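Local coordinates for predicted protease of the collagenase family (Methanopyrus kandleri, PDB 5D88), which probably acts as a peptidase of the U32 family, built as a TIM barrel that binds a zinc ion, at residues D146-E155 with A177-E185; I44-T55 with L78-T87. All coordinates share one frame; numbering follows the deposited sequence.

Interaction 1 (D146-E155 with A177-E185); sequences DTPEKAWHFE and AIRERVSVE
Helix 148-155 and helix 177-181 run roughly parallel, their axes 8.8 Å apart at closest and crossing at -35°, with Pro-148 and Ile-178 nearest in the backbone. At that end the Pro-148 ring sets CG against Ala-177 CB (3.8 Å), while Ile-178 lays CG1 by the Thr-147/Pro-148 peptide and CG2 on the methyl of Ala-151. Val-182 follows: its CG1 rests against both Ala-151 CB and Trp-152 CA, 3.6 Å from the latter. The solvent side belongs to Arg-181. Its chain bends at the second torsion and lays the guanidinium almost flat on the indole of Trp-152, planes 18° apart; CZ sits 4.1 Å from the centroid of the five-membered ring, a cation-pi stack, with NH2 over CG and CD2. At the other end Glu-155 reaches out with CG anti to the backbone N (chi1 176°), and OE2 takes the N-H of Ser-183 on its syn side (2.7 Å). A water donates to Glu-155 OE1 and weakly to Arg-181 O. Ala-151 and Val-184 also rest on Ile-162 of strand 161-163. The Ser-183 bond thus pins one carboxylate oxygen of Glu-155 at the turn before strand 185-190, while the cation-pi stack holds the long Arg-181 side chain down at the exposed edge.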
loop_
_atom_site.group_PDB
_atom_site.type_symbol
_atom_site.label_atom_id
_atom_site.label_comp_id
_atom_site.label_asym_id
_atom_site.label_seq_id
_atom_site.Cartn_x
_atom_site.Cartn_y
_atom_site.Cartn_z
ATOM N N ASP A 146 6.856 10.375 3.589
ATOM C CA ASP A 146 8.285 10.581 3.409
ATOM C C ASP A 146 8.600 11.856 2.652
ATOM O O ASP A 146 9.768 12.072 2.283
ATOM C CB ASP A 146 8.914 9.375 2.706
ATOM C CG ASP A 146 8.265 9.052 1.369
ATOM O OD1 ASP A 146 7.291 9.728 0.976
ATOM O OD2 ASP A 146 8.733 8.087 0.714
ATOM N N THR A 147 7.606 12.709 2.419
ATOM C CA THR A 147 7.805 13.913 1.638
ATOM C C THR A 147 7.023 15.048 2.277
ATOM O O THR A 147 6.025 14.816 2.969
ATOM C CB THR A 147 7.327 13.772 0.188
ATOM O OG1 THR A 147 5.923 13.551 0.182
ATOM C CG2 THR A 147 8.005 12.641 -0.534
ATOM N N PRO A 148 7.444 16.290 2.043
ATOM C CA PRO A 148 6.624 17.426 2.494
ATOM C C PRO A 148 5.210 17.401 1.947
ATOM O O PRO A 148 4.269 17.752 2.664
ATOM C CB PRO A 148 7.399 18.635 1.964
ATOM C CG PRO A 148 8.804 18.155 1.827
ATOM C CD PRO A 148 8.676 16.736 1.372
ATOM N N GLU A 149 5.052 17.006 0.679
ATOM C CA GLU A 149 3.736 16.948 0.051
ATOM C C GLU A 149 2.806 16.006 0.805
ATOM O O GLU A 149 1.662 16.352 1.111
ATOM C CB GLU A 149 3.867 16.500 -1.408
ATOM C CG GLU A 149 4.534 17.517 -2.349
ATOM C CD GLU A 149 6.042 17.703 -2.140
ATOM O OE1 GLU A 149 6.764 16.752 -1.760
ATOM O OE2 GLU A 149 6.512 18.836 -2.379
ATOM N N LYS A 150 3.275 14.790 1.082
ATOM C CA LYS A 150 2.454 13.819 1.795
ATOM C C LYS A 150 2.125 14.309 3.193
ATOM O O LYS A 150 0.991 14.160 3.664
ATOM C CB LYS A 150 3.159 12.468 1.856
ATOM C CG LYS A 150 3.059 11.698 0.572
ATOM C CD LYS A 150 3.540 10.248 0.712
ATOM C CE LYS A 150 3.018 9.421 -0.482
ATOM N NZ LYS A 150 3.637 8.089 -0.650
ATOM N N ALA A 151 3.106 14.889 3.877
ATOM C CA ALA A 151 2.847 15.421 5.208
ATOM C C ALA A 151 1.785 16.504 5.159
ATOM O O ALA A 151 0.888 16.547 6.008
ATOM C CB ALA A 151 4.138 15.972 5.804
ATOM N N TRP A 152 1.871 17.388 4.171
ATOM C CA TRP A 152 0.936 18.509 4.100
ATOM C C TRP A 152 -0.499 18.023 3.899
ATOM O O TRP A 152 -1.438 18.560 4.500
ATOM C CB TRP A 152 1.364 19.462 2.980
ATOM C CG TRP A 152 0.522 20.700 2.911
ATOM C CD1 TRP A 152 0.702 21.861 3.616
ATOM C CD2 TRP A 152 -0.648 20.895 2.116
ATOM N NE1 TRP A 152 -0.277 22.761 3.293
ATOM C CE2 TRP A 152 -1.119 22.189 2.379
ATOM C CE3 TRP A 152 -1.338 20.104 1.202
ATOM C CZ2 TRP A 152 -2.249 22.712 1.759
ATOM C CZ3 TRP A 152 -2.464 20.626 0.592
ATOM C CH2 TRP A 152 -2.903 21.916 0.870
ATOM N N HIS A 153 -0.695 16.999 3.069
ATOM C CA HIS A 153 -2.041 16.486 2.883
ATOM C C HIS A 153 -2.572 15.828 4.146
ATOM O O HIS A 153 -3.758 15.998 4.474
ATOM C CB HIS A 153 -2.064 15.543 1.687
ATOM C CG HIS A 153 -2.003 16.276 0.375
ATOM N ND1 HIS A 153 -3.121 16.830 -0.219
ATOM C CD2 HIS A 153 -0.960 16.590 -0.434
ATOM C CE1 HIS A 153 -2.775 17.425 -1.346
ATOM N NE2 HIS A 153 -1.468 17.300 -1.497
ATOM N N PHE A 154 -1.728 15.086 4.884
ATOM C CA PHE A 154 -2.225 14.494 6.122
ATOM C C PHE A 154 -2.541 15.567 7.162
ATOM O O PHE A 154 -3.521 15.442 7.912
ATOM C CB PHE A 154 -1.231 13.467 6.668
ATOM C CG PHE A 154 -1.439 12.083 6.140
ATOM C CD1 PHE A 154 -2.441 11.266 6.643
ATOM C CD2 PHE A 154 -0.646 11.597 5.129
ATOM C CE1 PHE A 154 -2.617 9.985 6.163
ATOM C CE2 PHE A 154 -0.829 10.324 4.643
ATOM C CZ PHE A 154 -1.813 9.522 5.153
ATOM N N GLU A 155 -1.759 16.640 7.202
ATOM C CA GLU A 155 -2.079 17.757 8.087
ATOM C C GLU A 155 -3.429 18.362 7.726
ATOM O O GLU A 155 -4.268 18.624 8.601
ATOM C CB GLU A 155 -0.977 18.817 8.010
ATOM C CG GLU A 155 -1.278 20.063 8.842
ATOM C CD GLU A 155 -0.159 21.099 8.792
ATOM O OE1 GLU A 155 0.129 21.625 7.694
ATOM O OE2 GLU A 155 0.441 21.371 9.854
ATOM N N ALA A 177 12.803 19.665 5.463
ATOM C CA ALA A 177 11.880 20.028 4.397
ATOM C C ALA A 177 10.436 19.810 4.828
ATOM O O ALA A 177 9.555 20.603 4.484
ATOM C CB ALA A 177 12.192 19.219 3.139
ATOM N N ILE A 178 10.172 18.736 5.578
ATOM C CA ILE A 178 8.819 18.501 6.084
ATOM C C ILE A 178 8.435 19.578 7.096
ATOM O O ILE A 178 7.339 20.139 7.030
ATOM C CB ILE A 178 8.697 17.084 6.676
ATOM C CG1 ILE A 178 8.720 16.033 5.547
ATOM C CG2 ILE A 178 7.403 16.943 7.464
ATOM C CD1 ILE A 178 8.962 14.582 5.992
ATOM N N ARG A 179 9.335 19.893 8.032
ATOM C CA ARG A 179 9.058 20.935 9.021
ATOM C C ARG A 179 8.763 22.279 8.376
ATOM O O ARG A 179 7.960 23.059 8.901
ATOM C CB ARG A 179 10.242 21.104 9.959
ATOM C CG ARG A 179 10.374 20.032 10.951
ATOM C CD ARG A 179 10.365 20.606 12.334
ATOM N NE ARG A 179 10.734 19.564 13.281
ATOM C CZ ARG A 179 9.914 19.028 14.172
ATOM N NH1 ARG A 179 8.652 19.443 14.285
ATOM N NH2 ARG A 179 10.370 18.070 14.960
ATOM N N GLU A 180 9.453 22.604 7.281
ATOM C CA GLU A 180 9.200 23.873 6.607
ATOM C C GLU A 180 7.767 23.943 6.097
ATOM O O GLU A 180 7.198 25.030 5.979
ATOM C CB GLU A 180 10.181 24.064 5.448
ATOM C CG GLU A 180 11.629 24.346 5.859
ATOM C CD GLU A 180 12.617 24.168 4.692
ATOM O OE1 GLU A 180 12.143 24.097 3.534
ATOM O OE2 GLU A 180 13.856 24.086 4.924
ATOM N N ARG A 181 7.157 22.793 5.833
ATOM C CA ARG A 181 5.875 22.719 5.153
ATOM C C ARG A 181 4.697 22.604 6.100
ATOM O O ARG A 181 3.617 23.122 5.793
ATOM C CB ARG A 181 5.873 21.514 4.209
ATOM C CG ARG A 181 4.708 21.470 3.258
ATOM C CD ARG A 181 4.850 22.494 2.149
ATOM N NE ARG A 181 3.572 22.686 1.475
ATOM C CZ ARG A 181 3.118 21.944 0.465
ATOM N NH1 ARG A 181 3.838 20.936 -0.024
ATOM N NH2 ARG A 181 1.931 22.218 -0.062
ATOM N N VAL A 182 4.867 21.931 7.239
ATOM C CA VAL A 182 3.751 21.628 8.119
ATOM C C VAL A 182 4.050 22.124 9.523
ATOM O O VAL A 182 5.192 22.400 9.890
ATOM C CB VAL A 182 3.426 20.121 8.155
ATOM C CG1 VAL A 182 3.006 19.638 6.785
ATOM C CG2 VAL A 182 4.615 19.331 8.655
ATOM N N SER A 183 2.989 22.234 10.309
ATOM C CA SER A 183 3.076 22.720 11.674
ATOM C C SER A 183 2.808 21.635 12.707
ATOM O O SER A 183 2.868 21.914 13.906
ATOM C CB SER A 183 2.097 23.877 11.864
ATOM O OG SER A 183 2.550 25.002 11.137
ATOM N N VAL A 184 2.528 20.406 12.276
ATOM C CA VAL A 184 2.245 19.300 13.184
ATOM C C VAL A 184 3.494 18.896 13.946
ATOM O O VAL A 184 4.618 19.264 13.582
ATOM C CB VAL A 184 1.704 18.070 12.435
ATOM C CG1 VAL A 184 0.378 18.356 11.794
ATOM C CG2 VAL A 184 2.737 17.584 11.387
ATOM N N GLU A 185 3.297 18.123 15.006
ATOM C CA GLU A 185 4.405 17.466 15.666
ATOM C C GLU A 185 4.911 16.333 14.787
ATOM O O GLU A 185 4.139 15.670 14.091
ATOM C CB GLU A 185 3.956 16.907 17.018
ATOM C CG GLU A 185 3.356 17.937 17.949
ATOM C CD GLU A 185 4.351 18.974 18.355
ATOM O OE1 GLU A 185 5.300 18.603 19.059
ATOM O OE2 GLU A 185 4.187 20.158 17.976
HETATM O O HOH W 1 0.840 24.047 7.529
#

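Interaction 2 (I44-T55 with L78-T87); sequences IVVPVTEHGVAT and LSVQALMDFT
Asp-85 carries its carboxylate back to Ala-54 and Thr-55 because CG lies between its backbone N and carbonyl carbon (chi1 66°), while Leu-83, with CG anti to N (chi1 -179°), sends CD2 toward Val-53 and Thr-55. Leu-83 belongs to a parallel strand pair of the TIM barrel, 44-47 beside 79-83, joined through helix 63-75 as a beta-alpha-beta unit; Asp-85 follows in the loop. Five backbone hydrogen bonds zip the pair, from Ile-44 N to Ser-79 O through Val-48 N to Leu-83 O (3.0 Å). Ile-44, Val-46, Val-80 and Ala-82 face the outer helices; Val-45 packs CG1 on Leu-83 CB (3.7 Å) on the face that also bears Gln-81, whose OE1 bonds to Arg-187. Beyond the strands, Met-84 SD lies 3.5 Å from His-51 CB, and Gly-52 O, at the edge of the Phe-86 ring, weakly accepts Phe-86 N. Thr-87 ends the segment just before the zinc ligand Cys-88. Asp-85 OD2 has a second partner in Ser-140. Across the contact, OD1 of Asp-85 accepts Ala-54 N (2.9 Å) and Thr-55 N from the same face of the carboxylate, while Thr-55 OG1 donates to the syn lone pair of Asp-85 OD2 at 2.7 Å.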
loop_
_atom_site.group_PDB
_atom_site.type_symbol
_atom_site.label_atom_id
_atom_site.label_comp_id
_atom_site.label_asym_id
_atom_site.label_seq_id
_atom_site.Cartn_x
_atom_site.Cartn_y
_atom_site.Cartn_z
ATOM N N ILE A 44 2.088 4.986 26.372
ATOM C CA ILE A 44 2.190 3.710 25.685
ATOM C C ILE A 44 1.256 3.709 24.484
ATOM O O ILE A 44 0.254 4.439 24.433
ATOM C CB ILE A 44 1.890 2.517 26.617
ATOM C CG1 ILE A 44 0.499 2.667 27.234
ATOM C CG2 ILE A 44 2.976 2.412 27.694
ATOM C CD1 ILE A 44 -0.193 1.377 27.503
ATOM N N VAL A 45 1.619 2.882 23.501
ATOM C CA VAL A 45 0.852 2.651 22.280
ATOM C C VAL A 45 0.445 1.190 22.304
ATOM O O VAL A 45 1.309 0.311 22.364
ATOM C CB VAL A 45 1.685 2.973 21.025
ATOM C CG1 VAL A 45 0.929 2.639 19.749
ATOM C CG2 VAL A 45 2.088 4.418 21.043
ATOM N N VAL A 46 -0.857 0.924 22.277
ATOM C CA VAL A 46 -1.380 -0.420 22.451
ATOM C C VAL A 46 -2.168 -0.810 21.202
ATOM O O VAL A 46 -3.081 -0.081 20.782
ATOM C CB VAL A 46 -2.241 -0.540 23.727
ATOM C CG1 VAL A 46 -3.395 0.413 23.712
ATOM C CG2 VAL A 46 -2.738 -1.950 23.911
ATOM N N PRO A 47 -1.838 -1.928 20.557
ATOM C CA PRO A 47 -2.591 -2.364 19.372
ATOM C C PRO A 47 -4.009 -2.739 19.745
ATOM O O PRO A 47 -4.219 -3.545 20.658
ATOM C CB PRO A 47 -1.819 -3.601 18.885
ATOM C CG PRO A 47 -0.548 -3.561 19.572
ATOM C CD PRO A 47 -0.752 -2.864 20.871
ATOM N N VAL A 48 -4.972 -2.201 18.999
ATOM C CA VAL A 48 -6.360 -2.619 19.174
ATOM C C VAL A 48 -6.644 -3.596 18.040
ATOM O O VAL A 48 -7.265 -3.268 17.024
ATOM C CB VAL A 48 -7.343 -1.436 19.252
ATOM C CG1 VAL A 48 -7.174 -0.737 20.609
ATOM C CG2 VAL A 48 -7.153 -0.447 18.111
ATOM N N THR A 49 -6.171 -4.817 18.251
ATOM C CA THR A 49 -6.000 -5.809 17.202
ATOM C C THR A 49 -7.233 -5.997 16.339
ATOM O O THR A 49 -7.144 -5.997 15.104
ATOM C CB THR A 49 -5.605 -7.112 17.874
ATOM O OG1 THR A 49 -4.492 -6.830 18.741
ATOM C CG2 THR A 49 -5.239 -8.151 16.847
ATOM N N GLU A 50 -8.379 -6.236 16.968
ATOM C CA GLU A 50 -9.555 -6.634 16.217
ATOM C C GLU A 50 -10.113 -5.505 15.348
ATOM O O GLU A 50 -10.995 -5.767 14.540
ATOM C CB GLU A 50 -10.632 -7.163 17.175
ATOM C CG GLU A 50 -11.323 -6.111 18.025
ATOM C CD GLU A 50 -12.632 -6.603 18.644
ATOM O OE1 GLU A 50 -13.630 -6.800 17.919
ATOM O OE2 GLU A 50 -12.677 -6.781 19.869
ATOM N N HIS A 51 -9.583 -4.290 15.449
ATOM C CA HIS A 51 -9.973 -3.200 14.580
ATOM C C HIS A 51 -8.993 -2.927 13.448
ATOM O O HIS A 51 -9.249 -2.025 12.637
ATOM C CB HIS A 51 -10.204 -1.967 15.430
ATOM C CG HIS A 51 -11.343 -2.158 16.372
ATOM N ND1 HIS A 51 -11.222 -2.058 17.740
ATOM C CD2 HIS A 51 -12.623 -2.519 16.130
ATOM C CE1 HIS A 51 -12.393 -2.313 18.299
ATOM N NE2 HIS A 51 -13.260 -2.596 17.345
ATOM N N GLY A 52 -7.912 -3.708 13.348
ATOM C CA GLY A 52 -7.007 -3.645 12.215
ATOM C C GLY A 52 -5.712 -2.919 12.510
ATOM O O GLY A 52 -5.694 -1.710 12.771
ATOM N N VAL A 53 -4.620 -3.681 12.476
ATOM C CA VAL A 53 -3.270 -3.200 12.743
ATOM C C VAL A 53 -2.374 -3.636 11.584
ATOM O O VAL A 53 -2.346 -4.821 11.233
ATOM C CB VAL A 53 -2.733 -3.744 14.082
ATOM C CG1 VAL A 53 -1.307 -3.232 14.320
ATOM C CG2 VAL A 53 -3.655 -3.315 15.235
ATOM N N ALA A 54 -1.662 -2.676 10.981
ATOM C CA ALA A 54 -0.698 -2.959 9.918
ATOM C C ALA A 54 0.722 -3.143 10.429
ATOM O O ALA A 54 1.531 -3.820 9.782
ATOM C CB ALA A 54 -0.705 -1.827 8.890
ATOM N N THR A 55 1.063 -2.518 11.547
ATOM C CA THR A 55 2.393 -2.688 12.113
ATOM C C THR A 55 2.622 -4.168 12.394
ATOM O O THR A 55 1.734 -4.857 12.899
ATOM C CB THR A 55 2.522 -1.852 13.388
ATOM O OG1 THR A 55 2.565 -0.455 13.046
ATOM C CG2 THR A 55 3.791 -2.148 14.136
ATOM N N LEU A 78 0.466 6.962 32.778
ATOM C CA LEU A 78 0.872 6.980 31.386
ATOM C C LEU A 78 -0.287 7.422 30.503
ATOM O O LEU A 78 -1.428 7.004 30.703
ATOM C CB LEU A 78 1.347 5.588 30.965
ATOM C CG LEU A 78 2.665 5.131 31.597
ATOM C CD1 LEU A 78 2.838 3.618 31.525
ATOM C CD2 LEU A 78 3.825 5.821 30.907
ATOM N N SER A 79 0.010 8.276 29.528
ATOM C CA SER A 79 -0.931 8.498 28.437
ATOM C C SER A 79 -1.021 7.235 27.586
ATOM O O SER A 79 -0.115 6.396 27.583
ATOM C CB SER A 79 -0.508 9.695 27.580
ATOM O OG SER A 79 -0.472 10.872 28.363
ATOM N N VAL A 80 -2.136 7.093 26.875
ATOM C CA VAL A 80 -2.440 5.878 26.126
ATOM C C VAL A 80 -2.916 6.234 24.730
ATOM O O VAL A 80 -3.892 6.978 24.567
ATOM C CB VAL A 80 -3.506 5.021 26.835
ATOM C CG1 VAL A 80 -3.867 3.809 25.991
ATOM C CG2 VAL A 80 -3.009 4.608 28.223
ATOM N N GLN A 81 -2.280 5.649 23.725
ATOM C CA GLN A 81 -2.781 5.736 22.366
ATOM C C GLN A 81 -3.076 4.343 21.833
ATOM O O GLN A 81 -2.333 3.391 22.082
ATOM C CB GLN A 81 -1.796 6.462 21.454
ATOM C CG GLN A 81 -1.639 7.927 21.824
ATOM C CD GLN A 81 -0.584 8.665 21.022
ATOM O OE1 GLN A 81 0.258 8.067 20.353
ATOM N NE2 GLN A 81 -0.616 9.989 21.108
ATOM N N ALA A 82 -4.205 4.235 21.149
ATOM C CA ALA A 82 -4.583 3.022 20.447
ATOM C C ALA A 82 -3.890 2.991 19.096
ATOM O O ALA A 82 -3.937 3.970 18.347
ATOM C CB ALA A 82 -6.102 2.984 20.246
ATOM N N LEU A 83 -3.280 1.857 18.773
ATOM C CA LEU A 83 -2.703 1.617 17.455
ATOM C C LEU A 83 -3.732 0.875 16.615
ATOM O O LEU A 83 -4.052 -0.290 16.884
ATOM C CB LEU A 83 -1.399 0.828 17.569
ATOM C CG LEU A 83 -0.646 0.503 16.277
ATOM C CD1 LEU A 83 -0.143 1.790 15.596
ATOM C CD2 LEU A 83 0.509 -0.406 16.584
ATOM N N MET A 84 -4.244 1.563 15.601
ATOM C CA MET A 84 -5.285 1.058 14.699
ATOM C C MET A 84 -4.885 1.492 13.292
ATOM O O MET A 84 -5.595 2.214 12.602
ATOM C CB MET A 84 -6.668 1.595 15.075
ATOM C CG MET A 84 -7.789 0.861 14.372
ATOM S SD MET A 84 -9.397 1.425 14.926
ATOM C CE MET A 84 -9.307 3.076 14.334
ATOM N N ASP A 85 -3.697 1.058 12.859
ATOM C CA ASP A 85 -3.062 1.642 11.685
ATOM C C ASP A 85 -3.141 0.748 10.460
ATOM O O ASP A 85 -2.256 0.793 9.611
ATOM C CB ASP A 85 -1.616 2.033 11.974
ATOM C CG ASP A 85 -0.702 0.857 12.247
ATOM O OD1 ASP A 85 -1.156 -0.261 12.476
ATOM O OD2 ASP A 85 0.518 1.080 12.237
ATOM N N PHE A 86 -4.223 -0.009 10.325
ATOM C CA PHE A 86 -4.464 -0.755 9.103
ATOM C C PHE A 86 -4.287 0.115 7.866
ATOM O O PHE A 86 -4.661 1.295 7.846
ATOM C CB PHE A 86 -5.869 -1.379 9.103
ATOM C CG PHE A 86 -6.999 -0.396 9.189
ATOM C CD1 PHE A 86 -7.476 0.223 8.047
ATOM C CD2 PHE A 86 -7.609 -0.135 10.409
ATOM C CE1 PHE A 86 -8.524 1.084 8.112
ATOM C CE2 PHE A 86 -8.678 0.730 10.493
ATOM C CZ PHE A 86 -9.136 1.351 9.341
ATOM N N THR A 87 -3.729 -0.489 6.813
ATOM C CA THR A 87 -3.562 0.194 5.542
ATOM C C THR A 87 -4.627 -0.185 4.532
ATOM O O THR A 87 -4.649 0.377 3.425
ATOM C CB THR A 87 -2.163 -0.079 4.979
ATOM O OG1 THR A 87 -1.891 -1.489 4.949
ATOM C CG2 THR A 87 -1.129 0.643 5.840
#

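How the interactions relate
Both contacts belong to one eight-stranded parallel barrel, with centres 23 Å apart and nearest atoms about 9 Å apart, so they do not touch. Interaction 2 comes first along the chain and joins the second and third strands, 43-47 and 79-83, close to the middle of the molecule; interaction 1 follows, pairing helices 148-157 and 172-181, which flank strand 161-163 in sequence, on the outer layer. One therefore builds the barrel wall and the loops after its strands, near the zinc ligands Cys-88 and His-209, whereas the other packs the helical jacket, away from that site. Segments of both also reach the second subunit: Thr-87 from interaction 2, and Lys-150 on the first helix of interaction 1.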